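Local coordinates for elicitor protein Hrip2 (Magnaporthe oryzae, PDB 5FID) that probably acts as a secreted fungal elicitor that is sensed by the host plant and sets off its defence responses, at residues Gln4-Asn10 against Gln38-Phe44; Lys91-Ser96 against Val131-Ala137; Gln13-Tyr17 against Lys52-Lys57; Thr60-Phe64 against Gly85-Ala89. The protein carries 1 engineered substitution. All coordinates share one frame; numbering follows the deposited sequence.

How the contacts relate
Starting at the N terminus, contact 1 pairs the first strand with residues 38-44 and closes the loop between them. Contact 3 starts inside that loop, at 13-17, and ends beyond it at 52-57, so these two cross along the chain. Contact 4 follows in series, bringing 60-64 against the loop residues 85-89, and contact 2 comes last, joining 91-96 to the C-terminal residues 131-137. Contacts 1 and 2 belong to one mixed sheet, in which strands 5-10 and 131-135 are neighbours. Contacts 3 and 4 lie at one end of the antiparallel sheet facing it. Leu135 of contact 2 packs on Val16, Val53 and Met63 of that other sheet and on Phe88 of the loop.

Contact 1. Residues Gln4-Asn10 against Gln38-Phe44; sequences QQAIVHN and QTFSEDF
Ala6 with Glu42 and Val8 with Phe40 are the hydrogen-bonded pairs of two antiparallel strands. Ala6 N reaches Glu42 O at 3.0 Å and Phe40 N reaches Val8 O at 2.8 Å; at one end, Phe44 N to Gln4 O (2.7 Å) carries the pairing past the strand.

Two polar side-chain pairs add to it. Gln5 NE2 donates to Asp43 OD1 at 2.6 Å. The amide and carboxylate planes are 73° apart; the bond runs near the amide plane but meets OD1 from above the carboxylate plane. A water donating to both Gln5 OE1 and Asp43 OD1 closes a small ring. Farther along, His9 ND1 and Thr39 OG1 share a hydrogen bond of 2.8 Å at the imidazole edge, while Ile7 CG2 lies over one face of that ring, toward its rim, and touches Thr39 CG2 at 3.5 Å.

Among carbon contacts, Gln4 CB lies over a face of Phe44, 3.8 Å from the ring centroid, and Val8 CG2 meets Phe40 CD2 at 4.1 Å.

Strand 39-43 is one of the mixed sheet's two edge strands within this chain; strand 5-10 continues the sheet to strand 131-135, where Glu132 binds His9 NE2, and Ala6 and Val8 touch Tyr67 and Ile65 of strand 63-69.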
loop_
_atom_site.group_PDB
_atom_site.type_symbol
_atom_site.label_atom_id
_atom_site.label_comp_id
_atom_site.label_asym_id
_atom_site.label_seq_id
_atom_site.Cartn_x
_atom_site.Cartn_y
_atom_site.Cartn_z
ATOM N N GLN A 4 10.527 2.391 -15.697
ATOM C CA GLN A 4 10.442 2.639 -14.262
ATOM C C GLN A 4 11.713 2.188 -13.549
ATOM O O GLN A 4 12.276 1.140 -13.874
ATOM C CB GLN A 4 9.232 1.922 -13.676
ATOM C CG GLN A 4 7.922 2.401 -14.254
ATOM C CD GLN A 4 6.759 1.565 -13.789
ATOM O OE1 GLN A 4 6.057 1.933 -12.847
ATOM N NE2 GLN A 4 6.550 0.423 -14.442
ATOM N N GLN A 5 12.161 2.977 -12.578
ATOM C CA GLN A 5 13.416 2.693 -11.898
ATOM C C GLN A 5 13.241 2.570 -10.394
ATOM O O GLN A 5 12.399 3.248 -9.801
ATOM C CB GLN A 5 14.425 3.798 -12.204
ATOM C CG GLN A 5 14.560 4.094 -13.694
ATOM C CD GLN A 5 15.526 3.169 -14.385
ATOM O OE1 GLN A 5 16.706 3.113 -14.025
ATOM N NE2 GLN A 5 15.040 2.436 -15.396
ATOM N N ALA A 6 14.032 1.695 -9.786
ATOM C CA ALA A 6 14.191 1.699 -8.338
ATOM C C ALA A 6 15.530 2.373 -8.099
ATOM O O ALA A 6 16.541 1.975 -8.678
ATOM C CB ALA A 6 14.189 0.279 -7.773
ATOM N N ILE A 7 15.537 3.388 -7.243
ATOM C CA ILE A 7 16.701 4.255 -7.098
ATOM C C ILE A 7 17.063 4.418 -5.630
ATOM O O ILE A 7 16.191 4.601 -4.791
ATOM C CB ILE A 7 16.387 5.651 -7.671
ATOM C CG1 ILE A 7 16.008 5.557 -9.147
ATOM C CG2 ILE A 7 17.554 6.606 -7.489
ATOM C CD1 ILE A 7 15.313 6.799 -9.641
ATOM N N VAL A 8 18.352 4.344 -5.318
ATOM C CA VAL A 8 18.813 4.634 -3.967
ATOM C C VAL A 8 19.905 5.695 -3.998
ATOM O O VAL A 8 21.003 5.450 -4.495
ATOM C CB VAL A 8 19.347 3.377 -3.253
ATOM C CG1 VAL A 8 19.794 3.729 -1.834
ATOM C CG2 VAL A 8 18.275 2.302 -3.195
ATOM N N HIS A 9 19.598 6.880 -3.475
ATOM C CA HIS A 9 20.598 7.951 -3.393
ATOM C C HIS A 9 21.303 7.878 -2.051
ATOM O O HIS A 9 20.663 8.022 -1.010
ATOM C CB HIS A 9 19.957 9.335 -3.479
ATOM C CG HIS A 9 19.150 9.573 -4.720
ATOM N ND1 HIS A 9 19.710 9.614 -5.973
ATOM C CD2 HIS A 9 17.827 9.827 -4.875
ATOM C CE1 HIS A 9 18.757 9.868 -6.865
ATOM N NE2 HIS A 9 17.614 10.004 -6.226
ATOM N N ASN A 10 22.617 7.675 -2.064
ATOM C CA ASN A 10 23.378 7.689 -0.815
ATOM C C ASN A 10 23.867 9.093 -0.445
ATOM O O ASN A 10 24.905 9.536 -0.928
ATOM C CB ASN A 10 24.569 6.725 -0.884
ATOM C CG ASN A 10 25.387 6.741 0.389
ATOM O OD1 ASN A 10 24.877 7.095 1.455
ATOM N ND2 ASN A 10 26.654 6.360 0.292
ATOM N N GLN A 38 26.951 8.887 -4.062
ATOM C CA GLN A 38 26.591 8.135 -5.265
ATOM C C GLN A 38 25.167 7.593 -5.229
ATOM O O GLN A 38 24.532 7.525 -4.171
ATOM C CB GLN A 38 27.571 6.989 -5.519
ATOM C CG GLN A 38 28.940 7.420 -6.038
ATOM C CD GLN A 38 29.764 6.233 -6.498
ATOM O OE1 GLN A 38 29.959 5.273 -5.748
ATOM N NE2 GLN A 38 30.239 6.281 -7.740
ATOM N N THR A 39 24.675 7.207 -6.403
ATOM C CA THR A 39 23.311 6.705 -6.547
ATOM C C THR A 39 23.299 5.320 -7.208
ATOM O O THR A 39 24.023 5.061 -8.183
ATOM C CB THR A 39 22.443 7.696 -7.363
ATOM O OG1 THR A 39 22.298 8.921 -6.629
ATOM C CG2 THR A 39 21.057 7.121 -7.636
ATOM N N PHE A 40 22.493 4.422 -6.648
ATOM C CA PHE A 40 22.204 3.139 -7.268
ATOM C C PHE A 40 20.911 3.259 -8.067
ATOM O O PHE A 40 19.973 3.934 -7.646
ATOM C CB PHE A 40 22.025 2.076 -6.178
ATOM C CG PHE A 40 21.315 0.824 -6.648
ATOM C CD1 PHE A 40 22.033 -0.244 -7.162
ATOM C CD2 PHE A 40 19.936 0.711 -6.551
ATOM C CE1 PHE A 40 21.380 -1.405 -7.586
ATOM C CE2 PHE A 40 19.284 -0.440 -6.972
ATOM C CZ PHE A 40 20.011 -1.495 -7.488
ATOM N N SER A 41 20.832 2.591 -9.210
ATOM C CA SER A 41 19.540 2.472 -9.878
ATOM C C SER A 41 19.435 1.187 -10.673
ATOM O O SER A 41 20.439 0.660 -11.147
ATOM C CB SER A 41 19.274 3.678 -10.779
ATOM O OG SER A 41 20.211 3.728 -11.832
ATOM N N GLU A 42 18.215 0.682 -10.814
ATOM C CA GLU A 42 17.968 -0.455 -11.697
ATOM C C GLU A 42 16.614 -0.285 -12.358
ATOM O O GLU A 42 15.730 0.362 -11.806
ATOM C CB GLU A 42 17.999 -1.776 -10.916
ATOM C CG GLU A 42 16.831 -1.972 -9.945
ATOM C CD GLU A 42 16.833 -3.370 -9.340
ATOM O OE1 GLU A 42 17.853 -4.085 -9.513
ATOM O OE2 GLU A 42 15.825 -3.772 -8.704
ATOM N N ASP A 43 16.454 -0.844 -13.554
ATOM C CA ASP A 43 15.134 -0.913 -14.156
ATOM C C ASP A 43 14.233 -1.764 -13.287
ATOM O O ASP A 43 14.691 -2.750 -12.702
ATOM C CB ASP A 43 15.196 -1.575 -15.528
ATOM C CG ASP A 43 15.950 -0.760 -16.534
ATOM O OD1 ASP A 43 16.368 0.374 -16.210
ATOM O OD2 ASP A 43 16.107 -1.254 -17.671
ATOM N N PHE A 44 12.954 -1.399 -13.225
ATOM C CA PHE A 44 11.956 -2.211 -12.537
ATOM C C PHE A 44 11.965 -3.637 -13.056
ATOM O O PHE A 44 11.833 -3.880 -14.266
ATOM C CB PHE A 44 10.555 -1.643 -12.762
ATOM C CG PHE A 44 10.010 -0.870 -11.599
ATOM C CD1 PHE A 44 10.851 -0.172 -10.749
ATOM C CD2 PHE A 44 8.643 -0.844 -11.359
ATOM C CE1 PHE A 44 10.332 0.546 -9.679
ATOM C CE2 PHE A 44 8.120 -0.138 -10.287
ATOM C CZ PHE A 44 8.966 0.558 -9.451
HETATM O O HOH W 1 18.481 1.588 -15.347
#

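Contact 2. Residues Lys91-Ser96 against Val131-Ala137; sequences KRVTLS and VEATLCA
The last strand of the chain pairs Thr134 with Thr94 and Glu132 with Ser96, antiparallel to strand 93-96, in the mixed sheet. Thr134 N donates to Thr94 O at 3.0 Å, Ser96 N to Glu132 O at 2.9 Å, and the reverse bonds complete both hydrogen-bonded pairs. The two threonines stand side by side on one face. Thr94 OG1, set between its backbone N and carbonyl carbon (chi1 61°), touches Thr134 CB at 3.4 Å. A water lies 2.6 Å from Thr94 OG1 and donates to Glu132 O, which therefore receives a second bond beside that from Ser96 N.

The opposite face of this pairing is apolar and turns into the beta sandwich. Leu95 CD1 sits between Val131 CG1 (3.5 Å) and Ala133 CB (3.6 Å), and Ile65 of strand 63-69 in the other sheet packs on all three residues. On the far side of strand 93-96, backbone bonds to Phe104 and Cys106 add the next strand.

Beyond Leu135 the regular pairing gives way. Cys136 has positive phi (56°) and turns the chain, so that Ala137 N donates to Arg92 O at 2.9 Å from above the carbonyl plane, about 40° out of it. The last carbonyl, Ala137 O, takes a hydrogen from a water that in turn accepts from Arg92 N. Cys136 SG, joined in a disulfide to Cys12, also rests 3.6 Å from Lys91 CG, and Arg92 NH1 reaches across to Asn105.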
loop_
_atom_site.group_PDB
_atom_site.type_symbol
_atom_site.label_atom_id
_atom_site.label_comp_id
_atom_site.label_asym_id
_atom_site.label_seq_id
_atom_site.Cartn_x
_atom_site.Cartn_y
_atom_site.Cartn_z
ATOM N N LYS A 91 19.540 8.645 11.174
ATOM C CA LYS A 91 19.481 9.658 10.116
ATOM C C LYS A 91 18.105 9.684 9.457
ATOM O O LYS A 91 17.253 8.849 9.756
ATOM C CB LYS A 91 20.540 9.376 9.053
ATOM C CG LYS A 91 21.957 9.376 9.572
ATOM C CD LYS A 91 22.368 10.772 10.054
ATOM C CE LYS A 91 23.808 10.760 10.536
ATOM N NZ LYS A 91 24.188 9.367 10.908
ATOM N N ARG A 92 17.883 10.640 8.560
ATOM C CA ARG A 92 16.613 10.704 7.844
ATOM C C ARG A 92 16.669 9.820 6.596
ATOM O O ARG A 92 17.661 9.829 5.861
ATOM C CB ARG A 92 16.287 12.150 7.451
ATOM C CG ARG A 92 14.968 12.303 6.694
ATOM C CD ARG A 92 14.580 13.769 6.523
ATOM N NE ARG A 92 14.432 14.439 7.812
ATOM C CZ ARG A 92 13.299 14.513 8.505
ATOM N NH1 ARG A 92 12.184 13.962 8.042
ATOM N NH2 ARG A 92 13.284 15.145 9.666
ATOM N N VAL A 93 15.615 9.043 6.377
ATOM C CA VAL A 93 15.481 8.234 5.167
ATOM C C VAL A 93 14.115 8.484 4.544
ATOM O O VAL A 93 13.085 8.439 5.226
ATOM C CB VAL A 93 15.651 6.723 5.452
ATOM C CG1 VAL A 93 15.399 5.909 4.195
ATOM C CG2 VAL A 93 17.055 6.430 5.984
ATOM N N THR A 94 14.112 8.763 3.242
ATOM C CA THR A 94 12.866 8.985 2.512
ATOM C C THR A 94 12.711 7.910 1.455
ATOM O O THR A 94 13.697 7.392 0.947
ATOM C CB THR A 94 12.851 10.374 1.838
ATOM O OG1 THR A 94 13.926 10.455 0.895
ATOM C CG2 THR A 94 13.022 11.470 2.874
ATOM N N LEU A 95 11.472 7.564 1.129
ATOM C CA LEU A 95 11.207 6.700 -0.014
ATOM C C LEU A 95 9.947 7.236 -0.659
ATOM O O LEU A 95 8.895 7.295 -0.021
ATOM C CB LEU A 95 11.007 5.244 0.419
ATOM C CG LEU A 95 10.673 4.264 -0.719
ATOM C CD1 LEU A 95 11.891 4.024 -1.593
ATOM C CD2 LEU A 95 10.140 2.936 -0.174
ATOM N N SER A 96 10.046 7.644 -1.917
ATOM C CA SER A 96 8.913 8.282 -2.581
ATOM C C SER A 96 8.685 7.702 -3.974
ATOM O O SER A 96 9.641 7.409 -4.686
ATOM C CB SER A 96 9.190 9.780 -2.691
ATOM O OG SER A 96 8.238 10.411 -3.526
ATOM N N VAL A 131 10.598 4.265 -7.880
ATOM C CA VAL A 131 10.672 4.100 -6.427
ATOM C C VAL A 131 12.035 4.608 -5.989
ATOM O O VAL A 131 13.059 4.010 -6.307
ATOM C CB VAL A 131 10.465 2.635 -6.002
ATOM C CG1 VAL A 131 10.657 2.476 -4.501
ATOM C CG2 VAL A 131 9.062 2.189 -6.372
ATOM N N GLU A 132 12.041 5.731 -5.273
ATOM C CA GLU A 132 13.251 6.516 -5.093
ATOM C C GLU A 132 13.522 6.765 -3.620
ATOM O O GLU A 132 12.734 7.422 -2.934
ATOM C CB GLU A 132 13.110 7.837 -5.852
ATOM C CG GLU A 132 14.344 8.710 -5.858
ATOM C CD GLU A 132 14.207 9.876 -6.825
ATOM O OE1 GLU A 132 13.101 10.080 -7.394
ATOM O OE2 GLU A 132 15.204 10.591 -7.026
ATOM N N ALA A 133 14.640 6.224 -3.138
ATOM C CA ALA A 133 15.016 6.346 -1.739
ATOM C C ALA A 133 16.220 7.262 -1.612
ATOM O O ALA A 133 17.109 7.239 -2.454
ATOM C CB ALA A 133 15.343 4.983 -1.153
ATOM N N THR A 134 16.240 8.073 -0.559
ATOM C CA THR A 134 17.400 8.893 -0.227
ATOM C C THR A 134 17.864 8.575 1.194
ATOM O O THR A 134 17.108 8.755 2.147
ATOM C CB THR A 134 17.081 10.397 -0.314
ATOM O OG1 THR A 134 16.749 10.743 -1.665
ATOM C CG2 THR A 134 18.299 11.221 0.114
ATOM N N LEU A 135 19.105 8.105 1.320
ATOM C CA LEU A 135 19.677 7.729 2.609
ATOM C C LEU A 135 20.291 8.980 3.214
ATOM O O LEU A 135 20.960 9.732 2.509
ATOM C CB LEU A 135 20.770 6.673 2.413
ATOM C CG LEU A 135 20.430 5.450 1.559
ATOM C CD1 LEU A 135 21.665 4.563 1.409
ATOM C CD2 LEU A 135 19.281 4.667 2.174
ATOM N N CYS A 136 20.064 9.211 4.507
ATOM C CA CYS A 136 20.598 10.400 5.184
ATOM C C CYS A 136 20.173 11.690 4.478
ATOM O O CYS A 136 20.997 12.577 4.221
ATOM C CB CYS A 136 22.125 10.343 5.282
ATOM S SG CYS A 136 22.760 8.845 6.071
ATOM N N ALA A 137 18.889 11.790 4.164
ATOM C CA ALA A 137 18.355 12.952 3.457
ATOM C C ALA A 137 18.491 14.210 4.305
ATOM O O ALA A 137 18.382 14.136 5.534
ATOM C CB ALA A 137 16.908 12.721 3.092
HETATM O O HOH W 2 19.923 12.706 7.559
HETATM O O HOH W 3 13.456 9.790 -1.594
#

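Contact 3. Residues Gln13-Tyr17 against Lys52-Lys57; sequences QDTVY and KVSKTK
An ST turn ends strand 49-54 just where Tyr17 of strand 16-22 pairs with Ser54. Ser54 OG accepts from Thr56 N at 3.1 Å, a nearly straight bond (172°), and the chain leaves the strand there. Ser54 is also half of the hydrogen-bonded pair with Tyr17: Tyr17 N donates to Ser54 O at 2.8 Å, and Ser54 N returns a bond to Tyr17 O at 3.0 Å.

The turn brings the peptide between Thr56 and Lys57 up against the Tyr17 ring. Lys57 N lies above one face, displaced toward the rim, and Lys57 CB makes a CH-pi contact at 4.0 Å from the centroid, 18° off the normal. Lys55 O instead comes to the ring edge, 3.6 Å from Tyr17 CE2. With chi1 at -59°, Tyr17 CG stands beside its own backbone N, which turns the ring over the outgoing chain.

Strand 16-22 is flanked by 49-54 and 32-34 in the antiparallel sheet, and the side chains of Val16 and Val53 touch Leu135 of the other sheet. Past the paired residues a water donates to Thr15 O at 2.7 Å and to Lys55 O at 2.9 Å, bridging the diverging backbones. Farther out, the extended Lys55 chain makes a long, weak salt bridge from NZ to Asp14 OD2, 3.3 Å; the stronger partner of this NZ is Pro87 O.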
loop_
_atom_site.group_PDB
_atom_site.type_symbol
_atom_site.label_atom_id
_atom_site.label_comp_id
_atom_site.label_asym_id
_atom_site.label_seq_id
_atom_site.Cartn_x
_atom_site.Cartn_y
_atom_site.Cartn_z
ATOM N N GLN A 13 27.459 10.091 4.959
ATOM C CA GLN A 13 28.908 10.284 4.951
ATOM C C GLN A 13 29.632 8.970 4.729
ATOM O O GLN A 13 30.835 8.946 4.465
ATOM C CB GLN A 13 29.360 10.872 6.282
ATOM C CG GLN A 13 28.687 12.169 6.627
ATOM C CD GLN A 13 29.534 13.360 6.294
ATOM O OE1 GLN A 13 29.358 13.977 5.232
ATOM N NE2 GLN A 13 30.471 13.706 7.199
ATOM N N ASP A 14 28.891 7.876 4.848
ATOM C CA ASP A 14 29.473 6.549 4.789
ATOM C C ASP A 14 29.334 5.935 3.407
ATOM O O ASP A 14 28.404 6.252 2.668
ATOM C CB ASP A 14 28.804 5.629 5.816
ATOM C CG ASP A 14 29.068 6.063 7.243
ATOM O OD1 ASP A 14 30.167 6.596 7.509
ATOM O OD2 ASP A 14 28.182 5.881 8.093
ATOM N N THR A 15 30.275 5.065 3.068
ATOM C CA THR A 15 30.122 4.188 1.917
ATOM C C THR A 15 28.986 3.223 2.261
ATOM O O THR A 15 28.919 2.700 3.380
ATOM C CB THR A 15 31.426 3.411 1.650
ATOM O OG1 THR A 15 32.482 4.334 1.341
ATOM C CG2 THR A 15 31.268 2.444 0.489
ATOM N N VAL A 16 28.077 2.991 1.320
ATOM C CA VAL A 16 27.021 1.999 1.532
ATOM C C VAL A 16 27.017 0.967 0.413
ATOM O O VAL A 16 27.600 1.193 -0.649
ATOM C CB VAL A 16 25.628 2.652 1.639
ATOM C CG1 VAL A 16 25.639 3.764 2.664
ATOM C CG2 VAL A 16 25.191 3.184 0.297
ATOM N N TYR A 17 26.376 -0.172 0.660
ATOM C CA TYR A 17 26.332 -1.256 -0.314
ATOM C C TYR A 17 24.885 -1.592 -0.612
ATOM O O TYR A 17 24.062 -1.673 0.301
ATOM C CB TYR A 17 27.090 -2.478 0.214
ATOM C CG TYR A 17 28.529 -2.142 0.508
ATOM C CD1 TYR A 17 29.517 -2.336 -0.440
ATOM C CD2 TYR A 17 28.890 -1.575 1.721
ATOM C CE1 TYR A 17 30.850 -1.995 -0.172
ATOM C CE2 TYR A 17 30.209 -1.241 1.994
ATOM C CZ TYR A 17 31.178 -1.451 1.050
ATOM O OH TYR A 17 32.488 -1.102 1.339
ATOM N N LYS A 52 18.406 -4.678 -0.821
ATOM C CA LYS A 52 19.083 -4.551 0.475
ATOM C C LYS A 52 20.035 -3.368 0.460
ATOM O O LYS A 52 20.654 -3.090 -0.563
ATOM C CB LYS A 52 19.874 -5.817 0.809
ATOM C CG LYS A 52 19.057 -7.086 0.901
ATOM C CD LYS A 52 19.959 -8.258 1.281
ATOM C CE LYS A 52 19.167 -9.569 1.390
ATOM N NZ LYS A 52 20.096 -10.703 1.723
ATOM N N VAL A 53 20.138 -2.676 1.598
ATOM C CA VAL A 53 20.981 -1.493 1.743
ATOM C C VAL A 53 21.689 -1.593 3.083
ATOM O O VAL A 53 21.051 -1.678 4.127
ATOM C CB VAL A 53 20.140 -0.195 1.726
ATOM C CG1 VAL A 53 21.044 1.021 1.780
ATOM C CG2 VAL A 53 19.259 -0.144 0.477
ATOM N N SER A 54 23.014 -1.586 3.063
ATOM C CA SER A 54 23.767 -1.857 4.277
ATOM C C SER A 54 25.045 -1.037 4.271
ATOM O O SER A 54 25.402 -0.468 3.249
ATOM C CB SER A 54 24.063 -3.356 4.353
ATOM O OG SER A 54 24.968 -3.672 5.385
ATOM N N LYS A 55 25.716 -0.946 5.416
ATOM C CA LYS A 55 27.017 -0.288 5.459
ATOM C C LYS A 55 28.167 -1.288 5.352
ATOM O O LYS A 55 29.334 -0.908 5.449
ATOM C CB LYS A 55 27.160 0.543 6.733
ATOM C CG LYS A 55 26.292 1.783 6.761
ATOM C CD LYS A 55 26.483 2.496 8.089
ATOM C CE LYS A 55 25.530 3.648 8.217
ATOM N NZ LYS A 55 25.647 4.278 9.559
ATOM N N THR A 56 27.841 -2.566 5.171
ATOM C CA THR A 56 28.874 -3.574 4.913
ATOM C C THR A 56 28.653 -4.276 3.584
ATOM O O THR A 56 27.518 -4.437 3.125
ATOM C CB THR A 56 29.000 -4.635 6.050
ATOM O OG1 THR A 56 27.741 -5.292 6.246
ATOM C CG2 THR A 56 29.431 -3.976 7.341
ATOM N N LYS A 57 29.749 -4.703 2.975
ATOM C CA LYS A 57 29.686 -5.417 1.711
ATOM C C LYS A 57 28.998 -6.769 1.848
ATOM O O LYS A 57 28.459 -7.302 0.881
ATOM C CB LYS A 57 31.092 -5.596 1.136
ATOM C CG LYS A 57 31.091 -5.713 -0.367
ATOM C CD LYS A 57 32.493 -5.649 -0.944
ATOM C CE LYS A 57 32.431 -5.603 -2.468
ATOM N NZ LYS A 57 33.783 -5.506 -3.092
HETATM O O HOH W 4 30.581 1.661 5.180
#

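Contact 4. Residues Thr60-Phe64 against Gly85-Ala89; sequences TSPMF and GNPFA. Engineered in segment 60-64: Met63 (natural residue Leu).
Met63 and Gly85 meet in a close packing of backbone and side chain, with no hydrogen bond between the segments, where the start of strand 63-69 passes the loop that leads from strand 75-81 toward strand 93-96. The two segments touch through their backbones. Gly85 O takes a CA-H contact from Met63 CA at 3.5 Å, and Ser61 O approaches Gly85 CA to 3.7 Å. Gly85 has phi 137° and psi 174°, backbone angles for which a residue without a side chain is suited, and the missing CB lets the carbonyl of Ser61 come in.

After Gly85 the loop makes a type I turn from Asn86 to Ala89, and an Asx turn lies within it: Asn86 OD1 accepts from Phe88 N at 2.9 Å. Pro87 CB lies above the centre of the Phe88 ring, while Pro87 CD faces Met63 CB at 4.1 Å.

Met63 is an engineered residue, present as selenomethionine where the natural chain has leucine. Its CG lies anti to the backbone N (chi1 -166°), which runs the chain alongside Asn86; SE lies 3.9 Å from Asn86 OD1 and 4.1 Å from Phe88 CD2. This is a Met-aromatic contact of oblique geometry, with SE 5.3 Å from the ring centroid. Leu80 and Leu135 also touch the Met63 side chain.

Since no hydrogen bond links the two segments, strand and loop are joined by shape and dispersion, with one CA-H...O contact.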
loop_
_atom_site.group_PDB
_atom_site.type_symbol
_atom_site.label_atom_id
_atom_site.label_comp_id
_atom_site.label_asym_id
_atom_site.label_seq_id
_atom_site.Cartn_x
_atom_site.Cartn_y
_atom_site.Cartn_z
ATOM N N THR A 60 25.098 -7.194 5.980
ATOM C CA THR A 60 24.649 -7.659 7.292
ATOM C C THR A 60 23.639 -6.689 7.897
ATOM O O THR A 60 23.830 -5.473 7.848
ATOM C CB THR A 60 25.827 -7.844 8.257
ATOM O OG1 THR A 60 26.673 -8.888 7.764
ATOM C CG2 THR A 60 25.331 -8.228 9.634
ATOM N N SER A 61 22.565 -7.239 8.457
ATOM C CA SER A 61 21.496 -6.447 9.075
ATOM C C SER A 61 21.087 -5.249 8.226
ATOM O O SER A 61 21.165 -4.103 8.682
ATOM C CB SER A 61 21.912 -5.990 10.473
ATOM O OG SER A 61 22.147 -7.120 11.299
ATOM N N PRO A 62 20.634 -5.510 6.986
ATOM C CA PRO A 62 20.371 -4.399 6.073
ATOM C C PRO A 62 18.967 -3.821 6.227
ATOM O O PRO A 62 18.024 -4.485 6.678
ATOM C CB PRO A 62 20.448 -5.070 4.710
ATOM C CG PRO A 62 19.842 -6.434 4.976
ATOM C CD PRO A 62 20.265 -6.805 6.386
HETATM N N MSE A 63 18.832 -2.576 5.804
HETATM C CA MSE A 63 17.527 -2.009 5.568
HETATM C C MSE A 63 17.113 -2.586 4.225
HETATM O O MSE A 63 17.950 -3.106 3.505
HETATM C CB MSE A 63 17.649 -0.492 5.480
HETATM C CG MSE A 63 16.334 0.229 5.570
HETATM SE SE MSE A 63 16.609 2.070 5.004
HETATM C CE MSE A 63 16.960 1.832 3.102
ATOM N N PHE A 64 15.824 -2.565 3.901
ATOM C CA PHE A 64 15.428 -2.914 2.536
ATOM C C PHE A 64 14.335 -2.053 1.934
ATOM O O PHE A 64 13.525 -1.443 2.640
ATOM C CB PHE A 64 15.193 -4.435 2.331
ATOM C CG PHE A 64 13.827 -4.944 2.728
ATOM C CD1 PHE A 64 12.720 -4.738 1.911
ATOM C CD2 PHE A 64 13.671 -5.721 3.869
ATOM C CE1 PHE A 64 11.460 -5.242 2.256
ATOM C CE2 PHE A 64 12.413 -6.234 4.224
ATOM C CZ PHE A 64 11.311 -5.995 3.418
ATOM N N GLY A 85 16.940 -4.951 9.879
ATOM C CA GLY A 85 17.938 -4.029 10.394
ATOM C C GLY A 85 17.758 -2.628 9.819
ATOM O O GLY A 85 16.917 -2.417 8.959
ATOM N N ASN A 86 18.532 -1.666 10.309
ATOM C CA ASN A 86 18.560 -0.323 9.739
ATOM C C ASN A 86 19.795 0.431 10.188
ATOM O O ASN A 86 19.812 1.003 11.280
ATOM C CB ASN A 86 17.323 0.501 10.106
ATOM C CG ASN A 86 17.335 1.875 9.439
ATOM O OD1 ASN A 86 18.176 2.150 8.567
ATOM N ND2 ASN A 86 16.411 2.739 9.836
ATOM N N PRO A 87 20.829 0.442 9.336
ATOM C CA PRO A 87 22.110 1.093 9.621
ATOM C C PRO A 87 21.946 2.600 9.688
ATOM O O PRO A 87 22.843 3.295 10.180
ATOM C CB PRO A 87 22.964 0.736 8.399
ATOM C CG PRO A 87 22.320 -0.454 7.799
ATOM C CD PRO A 87 20.851 -0.275 8.051
ATOM N N PHE A 88 20.807 3.088 9.197
ATOM C CA PHE A 88 20.572 4.521 9.044
ATOM C C PHE A 88 19.516 5.028 10.002
ATOM O O PHE A 88 18.930 6.083 9.781
ATOM C CB PHE A 88 20.169 4.833 7.600
ATOM C CG PHE A 88 20.977 4.079 6.578
ATOM C CD1 PHE A 88 22.242 4.515 6.209
ATOM C CD2 PHE A 88 20.476 2.931 5.991
ATOM C CE1 PHE A 88 22.991 3.819 5.272
ATOM C CE2 PHE A 88 21.218 2.227 5.055
ATOM C CZ PHE A 88 22.482 2.673 4.694
ATOM N N ALA A 89 19.294 4.283 11.080
ATOM C CA ALA A 89 18.280 4.632 12.074
ATOM C C ALA A 89 18.447 6.031 12.691
ATOM O O ALA A 89 17.461 6.692 13.029
ATOM C CB ALA A 89 18.250 3.569 13.161
#